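Local coordinates for protein catechol 1,2-dioxygenase (Burkholderia vietnamiensis, PDB 5TD3) that catalyses the oxygen-dependent intradiol ring cleavage of catechol to cis,cis-muconate, probably at a non-haem metal centre that holds zinc in this crystal, at residues Leu145-Thr150 against Val236-Thr241; Tyr211-Pro214 against Thr219-Leu222; Gly230-His235 against Ala265-Glu270. One frame throughout, in Å; residues are numbered along the deposited sequence. Where two conformers were deposited one is given.

Contact 1 (Leu145-Thr150 against Val236-Thr241). With ZN (zinc ion), chain C.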
loop_
_atom_site.group_PDB
_atom_site.type_symbol
_atom_site.label_atom_id
_atom_site.label_comp_id
_atom_site.label_asym_id
_atom_site.label_seq_id
_atom_site.Cartn_x
_atom_site.Cartn_y
_atom_site.Cartn_z
ATOM N N LEU A 145 -1.796 36.839 -13.623
ATOM C CA LEU A 145 -1.884 36.898 -12.172
ATOM C C LEU A 145 -0.545 37.385 -11.654
ATOM O O LEU A 145 0.499 36.876 -12.068
ATOM C CB LEU A 145 -2.219 35.517 -11.582
ATOM C CG LEU A 145 -2.062 35.317 -10.076
ATOM C CD1 LEU A 145 -2.967 36.260 -9.318
ATOM C CD2 LEU A 145 -2.367 33.869 -9.697
ATOM N N VAL A 146 -0.571 38.369 -10.762
ATOM C CA VAL A 146 0.636 38.880 -10.127
ATOM C C VAL A 146 0.511 38.606 -8.637
ATOM O O VAL A 146 -0.488 38.988 -8.020
ATOM C CB VAL A 146 0.834 40.384 -10.394
ATOM C CG1 VAL A 146 2.083 40.892 -9.680
ATOM C CG2 VAL A 146 0.908 40.657 -11.885
ATOM N N ILE A 147 1.503 37.924 -8.069
ATOM C CA ILE A 147 1.537 37.603 -6.647
ATOM C C ILE A 147 2.750 38.305 -6.071
ATOM O O ILE A 147 3.871 38.093 -6.543
ATOM C CB ILE A 147 1.622 36.090 -6.386
ATOM C CG1 ILE A 147 0.568 35.311 -7.183
ATOM C CG2 ILE A 147 1.448 35.797 -4.901
ATOM C CD1 ILE A 147 0.780 33.793 -7.145
ATOM N N HIS A 148 2.537 39.130 -5.050
ATOM C CA HIS A 148 3.638 39.905 -4.503
ATOM C C HIS A 148 3.430 40.113 -3.014
ATOM O O HIS A 148 2.312 40.031 -2.498
ATOM C CB HIS A 148 3.775 41.256 -5.214
ATOM C CG HIS A 148 2.549 42.104 -5.125
ATOM N ND1 HIS A 148 2.391 43.091 -4.175
ATOM C CD2 HIS A 148 1.404 42.086 -5.847
ATOM C CE1 HIS A 148 1.211 43.665 -4.335
ATOM N NE2 HIS A 148 0.589 43.069 -5.341
ATOM N N GLY A 149 4.527 40.412 -2.333
ATOM C CA GLY A 149 4.473 40.650 -0.902
ATOM C C GLY A 149 5.876 40.792 -0.350
ATOM O O GLY A 149 6.829 41.004 -1.100
ATOM N N THR A 150 5.980 40.685 0.974
ATOM C CA THR A 150 7.252 40.777 1.673
ATOM C C THR A 150 7.453 39.547 2.546
ATOM O O THR A 150 6.489 38.952 3.038
ATOM C CB THR A 150 7.318 42.048 2.538
ATOM O OG1 THR A 150 6.836 43.166 1.783
ATOM C CG2 THR A 150 8.744 42.327 2.984
ATOM N N VAL A 236 -2.046 27.984 -4.883
ATOM C CA VAL A 236 -0.659 28.191 -5.271
ATOM C C VAL A 236 0.196 27.691 -4.124
ATOM O O VAL A 236 -0.088 28.011 -2.965
ATOM C CB VAL A 236 -0.349 29.673 -5.550
ATOM C CG1 VAL A 236 1.116 29.842 -5.898
ATOM C CG2 VAL A 236 -1.225 30.214 -6.685
ATOM N N HIS A 237 1.222 26.893 -4.438
ATOM C CA HIS A 237 2.140 26.359 -3.434
ATOM C C HIS A 237 3.343 27.270 -3.247
ATOM O O HIS A 237 3.827 27.890 -4.202
ATOM C CB HIS A 237 2.694 24.983 -3.821
ATOM C CG HIS A 237 1.661 23.914 -3.984
ATOM N ND1 HIS A 237 1.304 23.065 -2.960
ATOM C CD2 HIS A 237 0.955 23.511 -5.070
ATOM C CE1 HIS A 237 0.387 22.214 -3.393
ATOM N NE2 HIS A 237 0.165 22.458 -4.674
ATOM N N PHE A 238 3.886 27.257 -2.021
ATOM C CA PHE A 238 5.134 27.936 -1.699
ATOM C C PHE A 238 6.018 27.122 -0.756
ATOM O O PHE A 238 5.544 26.503 0.201
ATOM C CB PHE A 238 4.892 29.307 -1.046
ATOM C CG PHE A 238 4.157 30.273 -1.914
ATOM C CD1 PHE A 238 4.826 31.030 -2.854
ATOM C CD2 PHE A 238 2.787 30.436 -1.780
ATOM C CE1 PHE A 238 4.147 31.931 -3.650
ATOM C CE2 PHE A 238 2.104 31.347 -2.575
ATOM C CZ PHE A 238 2.789 32.093 -3.508
ATOM N N PHE A 239 7.318 27.157 -1.031
ATOM C CA PHE A 239 8.373 26.929 -0.057
ATOM C C PHE A 239 9.030 28.273 0.195
ATOM O O PHE A 239 9.238 29.039 -0.750
ATOM C CB PHE A 239 9.476 25.994 -0.582
ATOM C CG PHE A 239 9.167 24.525 -0.528
ATOM C CD1 PHE A 239 8.406 23.979 0.479
ATOM C CD2 PHE A 239 9.712 23.683 -1.494
ATOM C CE1 PHE A 239 8.157 22.603 0.505
ATOM C CE2 PHE A 239 9.464 22.322 -1.479
ATOM C CZ PHE A 239 8.680 21.789 -0.472
ATOM N N VAL A 240 9.412 28.550 1.442
ATOM C CA VAL A 240 10.306 29.668 1.719
ATOM C C VAL A 240 11.460 29.173 2.582
ATOM O O VAL A 240 11.241 28.656 3.684
ATOM C CB VAL A 240 9.594 30.844 2.405
ATOM C CG1 VAL A 240 10.568 32.015 2.523
ATOM C CG2 VAL A 240 8.356 31.251 1.620
ATOM N N THR A 241 12.686 29.369 2.099
ATOM C CA THR A 241 13.898 28.933 2.779
ATOM C C THR A 241 14.774 30.149 3.058
ATOM O O THR A 241 14.928 31.015 2.194
ATOM C CB THR A 241 14.665 27.907 1.921
ATOM O OG1 THR A 241 13.815 26.791 1.607
ATOM C CG2 THR A 241 15.898 27.402 2.652
HETATM ZN ZN ZN C . -1.326 21.858 -5.781
#
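I147 meets V236 and F238 in a wholly apolar contact between the two facing sheets, across the interior of the beta sandwich of this intradiol dioxygenase. Strand 144-152 belongs to one mixed sheet and strand 235-241 to the other, and the CA atoms of I147 and V236 lie 9.8 Å apart, a separation that side chains alone must fill. Both branches of the isoleucine are used. Its longer arm runs out tip to tip against the valine, where I147 CD1 comes within 4.1 Å of V236 CG2 and only slightly farther from the second methyl, so that the arm ends against the fork of the valine. The shorter branch, I147 CG2, stands anti to its own backbone N and serves the neighbouring aromatic: it approaches F238 CZ at 4.2 Å, arriving obliquely at the far end of the ring. The phenylalanine comes from the opposite direction, and F299 and F252 also pack against its ring, F299 edge-to-face. F252 in addition touches I147 and V236, drawing strand 248-253 into the same core. All three touching residues are buried, as expected of a sandwich interior. The example also illustrates how strand alternation divides labour. V236 and F238 turn inward toward the sheet of strand 144-152, while H237 between them faces the other side, where its imidazole stacks on W167 and joins Y175 and H235 at the metal. There H237 NE2 binds the zinc ion at 2.0 Å.

Contact 2 (Tyr211-Pro214 against Thr219-Leu222). With PTY (phosphatidylethanolamine), chain G.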
loop_
_atom_site.group_PDB
_atom_site.type_symbol
_atom_site.label_atom_id
_atom_site.label_comp_id
_atom_site.label_asym_id
_atom_site.label_seq_id
_atom_site.Cartn_x
_atom_site.Cartn_y
_atom_site.Cartn_z
ATOM N N TYR A 211 -7.288 21.393 -9.022
ATOM C CA TYR A 211 -6.776 20.082 -9.386
ATOM C C TYR A 211 -7.814 18.998 -9.089
ATOM O O TYR A 211 -8.605 19.114 -8.152
ATOM C CB TYR A 211 -5.474 19.843 -8.601
ATOM C CG TYR A 211 -4.957 18.426 -8.561
ATOM C CD1 TYR A 211 -5.489 17.488 -7.672
ATOM C CD2 TYR A 211 -3.905 18.032 -9.368
ATOM C CE1 TYR A 211 -5.021 16.182 -7.631
ATOM C CE2 TYR A 211 -3.421 16.728 -9.330
ATOM C CZ TYR A 211 -3.984 15.807 -8.461
ATOM O OH TYR A 211 -3.502 14.513 -8.429
ATOM N N GLY A 212 -7.800 17.936 -9.889
ATOM C CA GLY A 212 -8.585 16.749 -9.596
ATOM C C GLY A 212 -7.738 15.497 -9.709
ATOM O O GLY A 212 -6.808 15.427 -10.508
ATOM N N CYS A 213 -8.071 14.493 -8.890
ATOM C CA CYS A 213 -7.327 13.234 -8.935
ATOM C C CYS A 213 -7.475 12.588 -10.311
ATOM O O CYS A 213 -8.489 12.782 -10.983
ATOM C CB CYS A 213 -7.827 12.248 -7.883
ATOM S SG CYS A 213 -7.394 12.691 -6.204
ATOM N N PRO A 214 -6.476 11.828 -10.755
ATOM C CA PRO A 214 -6.620 11.054 -11.999
ATOM C C PRO A 214 -7.868 10.195 -11.940
ATOM O O PRO A 214 -7.997 9.334 -11.057
ATOM C CB PRO A 214 -5.350 10.190 -12.026
ATOM C CG PRO A 214 -4.367 10.956 -11.257
ATOM C CD PRO A 214 -5.150 11.631 -10.145
ATOM N N THR A 219 -6.618 6.405 -6.108
ATOM C CA THR A 219 -7.128 7.349 -5.122
ATOM C C THR A 219 -8.592 7.667 -5.400
ATOM O O THR A 219 -9.444 7.532 -4.513
ATOM C CB THR A 219 -6.271 8.619 -5.083
ATOM O OG1 THR A 219 -4.894 8.267 -4.830
ATOM C CG2 THR A 219 -6.756 9.541 -3.963
ATOM N N GLN A 220 -8.921 8.003 -6.653
ATOM C CA GLN A 220 -10.319 8.280 -6.974
ATOM C C GLN A 220 -11.190 7.048 -6.800
ATOM O O GLN A 220 -12.362 7.171 -6.428
ATOM C CB GLN A 220 -10.472 8.806 -8.404
ATOM C CG GLN A 220 -11.857 9.431 -8.675
ATOM C CD GLN A 220 -12.145 10.584 -7.728
ATOM O OE1 GLN A 220 -11.395 11.558 -7.690
ATOM N NE2 GLN A 220 -13.233 10.477 -6.952
ATOM N N GLN A 221 -10.648 5.855 -7.071
ATOM C CA GLN A 221 -11.435 4.640 -6.885
ATOM C C GLN A 221 -11.920 4.518 -5.443
ATOM O O GLN A 221 -13.096 4.217 -5.194
ATOM C CB GLN A 221 -10.620 3.411 -7.275
ATOM C CG GLN A 221 -11.463 2.136 -7.275
ATOM C CD GLN A 221 -10.688 0.902 -6.855
ATOM O OE1 GLN A 221 -9.535 0.721 -7.239
ATOM N NE2 GLN A 221 -11.320 0.048 -6.054
ATOM N N LEU A 222 -11.020 4.731 -4.476
ATOM C CA LEU A 222 -11.420 4.626 -3.069
ATOM C C LEU A 222 -12.317 5.790 -2.664
ATOM O O LEU A 222 -13.335 5.588 -1.983
ATOM C CB LEU A 222 -10.183 4.534 -2.168
ATOM C CG LEU A 222 -10.442 4.457 -0.650
ATOM C CD1 LEU A 222 -11.399 3.330 -0.371
ATOM C CD2 LEU A 222 -9.136 4.261 0.147
HETATM C C1 PTY G . -14.725 -3.983 -1.988
HETATM C C2 PTY G . -10.662 -7.704 -5.080
HETATM C C3 PTY G . -11.721 -7.052 -6.018
HETATM O O4 PTY G . -14.803 -3.435 -0.651
HETATM C C5 PTY G . -13.925 -3.265 -4.270
HETATM C C6 PTY G . -13.984 -2.952 -2.800
HETATM O O7 PTY G . -12.648 -2.848 -2.216
HETATM C C8 PTY G . -11.927 -1.747 -2.468
HETATM O O10 PTY G . -12.161 -0.980 -3.363
HETATM C C11 PTY G . -10.831 -1.586 -1.464
HETATM C C12 PTY G . -10.932 -0.258 -0.739
HETATM C C13 PTY G . -10.300 -0.298 0.631
HETATM C C14 PTY G . -8.908 -0.866 0.630
HETATM C C15 PTY G . -7.911 0.070 1.256
HETATM C C16 PTY G . -8.274 0.491 2.659
HETATM C C17 PTY G . -7.517 1.724 3.076
HETATM C C18 PTY G . -7.669 2.098 4.524
HETATM C C19 PTY G . -7.074 3.460 4.822
HETATM C C20 PTY G . -7.023 3.803 6.291
HETATM C C21 PTY G . -5.633 3.792 6.900
HETATM C C22 PTY G . -4.762 2.624 6.492
HETATM C C23 PTY G . -3.694 3.006 5.483
HETATM C C24 PTY G . -3.676 4.493 5.170
HETATM C C25 PTY G . -2.501 4.939 4.333
HETATM C C26 PTY G . -2.788 6.190 3.536
HETATM C C27 PTY G . -1.545 6.805 2.939
HETATM C C28 PTY G . -0.724 5.834 2.136
HETATM C C29 PTY G . -1.476 5.294 0.955
HETATM C C30 PTY G . -14.638 -4.270 0.377
HETATM C C31 PTY G . -14.583 -3.526 1.681
HETATM O O30 PTY G . -14.551 -5.462 0.260
HETATM C C32 PTY G . -13.421 -3.935 2.583
HETATM C C33 PTY G . -12.074 -3.458 2.083
HETATM C C34 PTY G . -11.115 -2.984 3.168
HETATM C C35 PTY G . -10.310 -4.074 3.855
HETATM C C36 PTY G . -8.934 -3.621 4.342
HETATM C C37 PTY G . -8.093 -4.739 4.947
HETATM C C38 PTY G . -6.614 -4.422 5.154
HETATM C C39 PTY G . -5.729 -4.563 3.920
HETATM C C40 PTY G . -4.367 -3.894 4.042
HETATM C C41 PTY G . -3.283 -4.674 4.785
HETATM C C42 PTY G . -2.594 -5.775 3.982
HETATM C C43 PTY G . -1.068 -5.666 3.908
HETATM C C44 PTY G . -0.404 -5.567 5.265
HETATM P P1 PTY G . -13.985 -5.702 -5.352
HETATM O O11 PTY G . -12.951 -6.929 -5.259
HETATM O O12 PTY G . -14.019 -5.184 -6.801
HETATM O O13 PTY G . -15.365 -6.028 -4.913
HETATM O O14 PTY G . -13.348 -4.569 -4.464
HETATM N N1 PTY G . -11.109 -9.061 -4.698
HETATM O O HOH W 1 -11.099 12.681 -10.065
HETATM O O HOH W 2 -6.850 8.897 -8.543
#
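Q220 OE1 accepts a short hydrogen bond of 2.6 Å from a water (water 1), and that water gives its other proton to C213 O at 2.8 Å. A second water (water 2) makes a similar bridge nearby: it donates to P214 O at 2.8 Å and accepts from Q220 N at 2.9 Å. Together the two waters join the loop 211-214 to the start of helix 218-226, a loop-to-helix junction that lies beside a bound phosphatidylethanolamine. The backbone N-H of Q220 lies in the first turn of the helix, where the usual acceptor four residues back would precede the helix, and water 2 fills that place. The side chain folds back to reach its own water. With CG anti to the backbone N (chi1 -166°) and a bend at the next bond (chi2 58°), Q220 OE1 is brought to 3.6 Å from C213 CB, while its NE2 bonds to D224 one turn further along the helix. Apolar packing completes the join where C213 SG rests 3.9 Å from T219 CG2; the threonine's hydroxyl is turned to E81 instead, and L84 of helix 82-88 touches both residues. Farther along the same turn, Q221 NE2 lies 3.0 Å from the ester carbonyl oxygen O10 of phosphatidylethanolamine, and L222 packs on its acyl chain and on T41 of the second subunit. The chemistry implies a junction whose polar bonds between loop and helix are carried by solvent, with both C213 and P214 carbonyls satisfied through water.

Contact 3 (Gly230-His235 against Ala265-Glu270); sequences GNRPAH and AYATRE. With ZN (zinc ion), chain C.
The guanidinium of R232 has A265 CB over one face and the H235 imidazole beyond the other, the ring tilted and offset rather than stacked parallel; this is the central arrangement where two loops meet at the metal end of the dioxygenase beta sandwich. A265 CB sits 3.9 Å from R232 NE. On the histidine side, R232 CZ lies about 4.0 Å above the imidazole plane of H235, toward the rim of the ring. A third neighbour comes in at the edge: A267 CB stands near the guanidinium plane, close beside NH2. A bend at chi3 (66°) swings the arginine's end toward the loop 265-270, although the side chain does not set out that way. D263 organises this loop and the arginine together, since it forms a salt bridge with R232 NH2 and accepts the backbone N-H groups of A265 and A267. R232 NH1 lies 3.7 Å from the zinc ion. A looser touch lies beside this core, between the ring of P233 and T268, whose hydroxyl bonds to I260 O. The histidine is held from its far nitrogen. H235 ND1 donates to P233 O at 2.7 Å, almost straight at 171° and in the ring plane, which fixes the ring's rotation and directs H235 NE2 onto the zinc ion at 2.1 Å.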
loop_
_atom_site.group_PDB
_atom_site.type_symbol
_atom_site.label_atom_id
_atom_site.label_comp_id
_atom_site.label_asym_id
_atom_site.label_seq_id
_atom_site.Cartn_x
_atom_site.Cartn_y
_atom_site.Cartn_z
ATOM N N GLY A 230 -12.783 14.038 -5.584
ATOM C CA GLY A 230 -11.333 14.114 -5.511
ATOM C C GLY A 230 -10.747 15.419 -5.999
ATOM O O GLY A 230 -9.667 15.437 -6.607
ATOM N N ASN A 231 -11.415 16.526 -5.684
ATOM C CA ASN A 231 -11.059 17.829 -6.234
ATOM C C ASN A 231 -10.451 18.755 -5.185
ATOM O O ASN A 231 -10.778 18.686 -3.994
ATOM C CB ASN A 231 -12.288 18.508 -6.834
ATOM C CG ASN A 231 -12.866 17.728 -7.989
ATOM O OD1 ASN A 231 -12.137 17.303 -8.881
ATOM N ND2 ASN A 231 -14.175 17.511 -7.967
ATOM N N ARG A 232 -9.572 19.644 -5.652
ATOM C CA ARG A 232 -9.015 20.726 -4.857
ATOM C C ARG A 232 -9.460 22.070 -5.422
ATOM O O ARG A 232 -9.601 22.210 -6.641
ATOM C CB ARG A 232 -7.483 20.695 -4.860
ATOM C CG ARG A 232 -6.890 19.359 -4.478
ATOM C CD ARG A 232 -5.502 19.510 -3.913
ATOM N NE ARG A 232 -5.518 20.228 -2.656
ATOM C CZ ARG A 232 -4.473 20.864 -2.155
ATOM N NH1 ARG A 232 -3.316 20.868 -2.807
ATOM N NH2 ARG A 232 -4.588 21.487 -0.999
ATOM N N PRO A 233 -9.659 23.077 -4.573
ATOM C CA PRO A 233 -9.854 24.439 -5.079
ATOM C C PRO A 233 -8.563 24.943 -5.712
ATOM O O PRO A 233 -7.479 24.398 -5.481
ATOM C CB PRO A 233 -10.205 25.237 -3.818
ATOM C CG PRO A 233 -9.468 24.484 -2.713
ATOM C CD PRO A 233 -9.622 23.038 -3.096
ATOM N N ALA A 234 -8.684 25.993 -6.525
ATOM C CA ALA A 234 -7.486 26.605 -7.091
ATOM C C ALA A 234 -6.590 27.128 -5.974
ATOM O O ALA A 234 -7.066 27.708 -4.991
ATOM C CB ALA A 234 -7.850 27.739 -8.053
ATOM N N HIS A 235 -5.280 26.938 -6.131
ATOM C CA HIS A 235 -4.340 27.287 -5.074
ATOM C C HIS A 235 -2.957 27.453 -5.686
ATOM O O HIS A 235 -2.712 27.099 -6.840
ATOM C CB HIS A 235 -4.310 26.205 -3.994
ATOM C CG HIS A 235 -3.930 24.864 -4.536
ATOM N ND1 HIS A 235 -4.825 24.053 -5.200
ATOM C CD2 HIS A 235 -2.743 24.208 -4.556
ATOM C CE1 HIS A 235 -4.211 22.951 -5.592
ATOM N NE2 HIS A 235 -2.949 23.019 -5.210
ATOM N N ALA A 265 -8.150 17.299 0.151
ATOM C CA ALA A 265 -6.913 17.106 0.900
ATOM C C ALA A 265 -6.868 17.951 2.165
ATOM O O ALA A 265 -5.823 18.005 2.826
ATOM C CB ALA A 265 -5.689 17.410 0.024
ATOM N N TYR A 266 -7.965 18.642 2.486
ATOM C CA TYR A 266 -8.167 19.244 3.802
ATOM C C TYR A 266 -7.099 20.276 4.155
ATOM O O TYR A 266 -6.727 20.422 5.323
ATOM C CB TYR A 266 -8.227 18.149 4.860
ATOM C CG TYR A 266 -9.307 17.153 4.556
ATOM C CD1 TYR A 266 -10.653 17.487 4.708
ATOM C CD2 TYR A 266 -8.989 15.897 4.080
ATOM C CE1 TYR A 266 -11.653 16.570 4.415
ATOM C CE2 TYR A 266 -9.971 14.981 3.783
ATOM C CZ TYR A 266 -11.296 15.324 3.957
ATOM O OH TYR A 266 -12.276 14.424 3.666
ATOM N N ALA A 267 -6.642 21.035 3.157
ATOM C CA ALA A 267 -5.482 21.898 3.324
ATOM C C ALA A 267 -5.809 23.367 3.567
ATOM O O ALA A 267 -4.889 24.146 3.852
ATOM C CB ALA A 267 -4.578 21.799 2.089
ATOM N N THR A 268 -7.073 23.768 3.472
ATOM C CA THR A 268 -7.411 25.186 3.527
ATOM C C THR A 268 -7.287 25.718 4.950
ATOM O O THR A 268 -7.656 25.045 5.915
ATOM C CB THR A 268 -8.837 25.395 3.019
ATOM O OG1 THR A 268 -8.904 24.998 1.640
ATOM C CG2 THR A 268 -9.241 26.857 3.133
ATOM N N ARG A 269 -6.756 26.938 5.086
ATOM C CA ARG A 269 -6.670 27.614 6.374
ATOM C C ARG A 269 -7.160 29.044 6.213
ATOM O O ARG A 269 -6.931 29.663 5.173
ATOM C CB ARG A 269 -5.250 27.609 6.939
ATOM C CG ARG A 269 -4.614 26.189 7.008
ATOM C CD ARG A 269 -3.339 26.175 7.834
ATOM N NE ARG A 269 -3.601 26.231 9.272
ATOM C CZ ARG A 269 -2.765 25.768 10.198
ATOM N NH1 ARG A 269 -1.612 25.216 9.838
ATOM N NH2 ARG A 269 -3.079 25.849 11.488
ATOM N N GLU A 270 -7.845 29.557 7.244
ATOM C CA GLU A 270 -8.459 30.887 7.155
ATOM C C GLU A 270 -7.428 31.979 6.866
ATOM O O GLU A 270 -7.737 32.956 6.176
ATOM C CB GLU A 270 -9.237 31.212 8.442
HETATM ZN ZN ZN C . -1.326 21.858 -5.781
#

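Read from the N terminus, the chain first lays down 145-150 in one sheet and closes its longest loop here only at 236-241 in the other. Contact 2, a short closure between 211-214 and 219-222, is nested inside that loop. Next comes 230-235, which opens contact 3 and runs straight into the strand of contact 1; because its partner 265-270 follows that strand, contacts 1 and 3 cross. Contacts 2 and 3 are in series yet adjoin, where the backbone pairs Y211 O with R232 N, 2.7 Å apart, and C213 with G230 bring in the segment packed on helix 218-226. The zinc ion, bound by H237 and H235, joins sandwich core and metal-side loops.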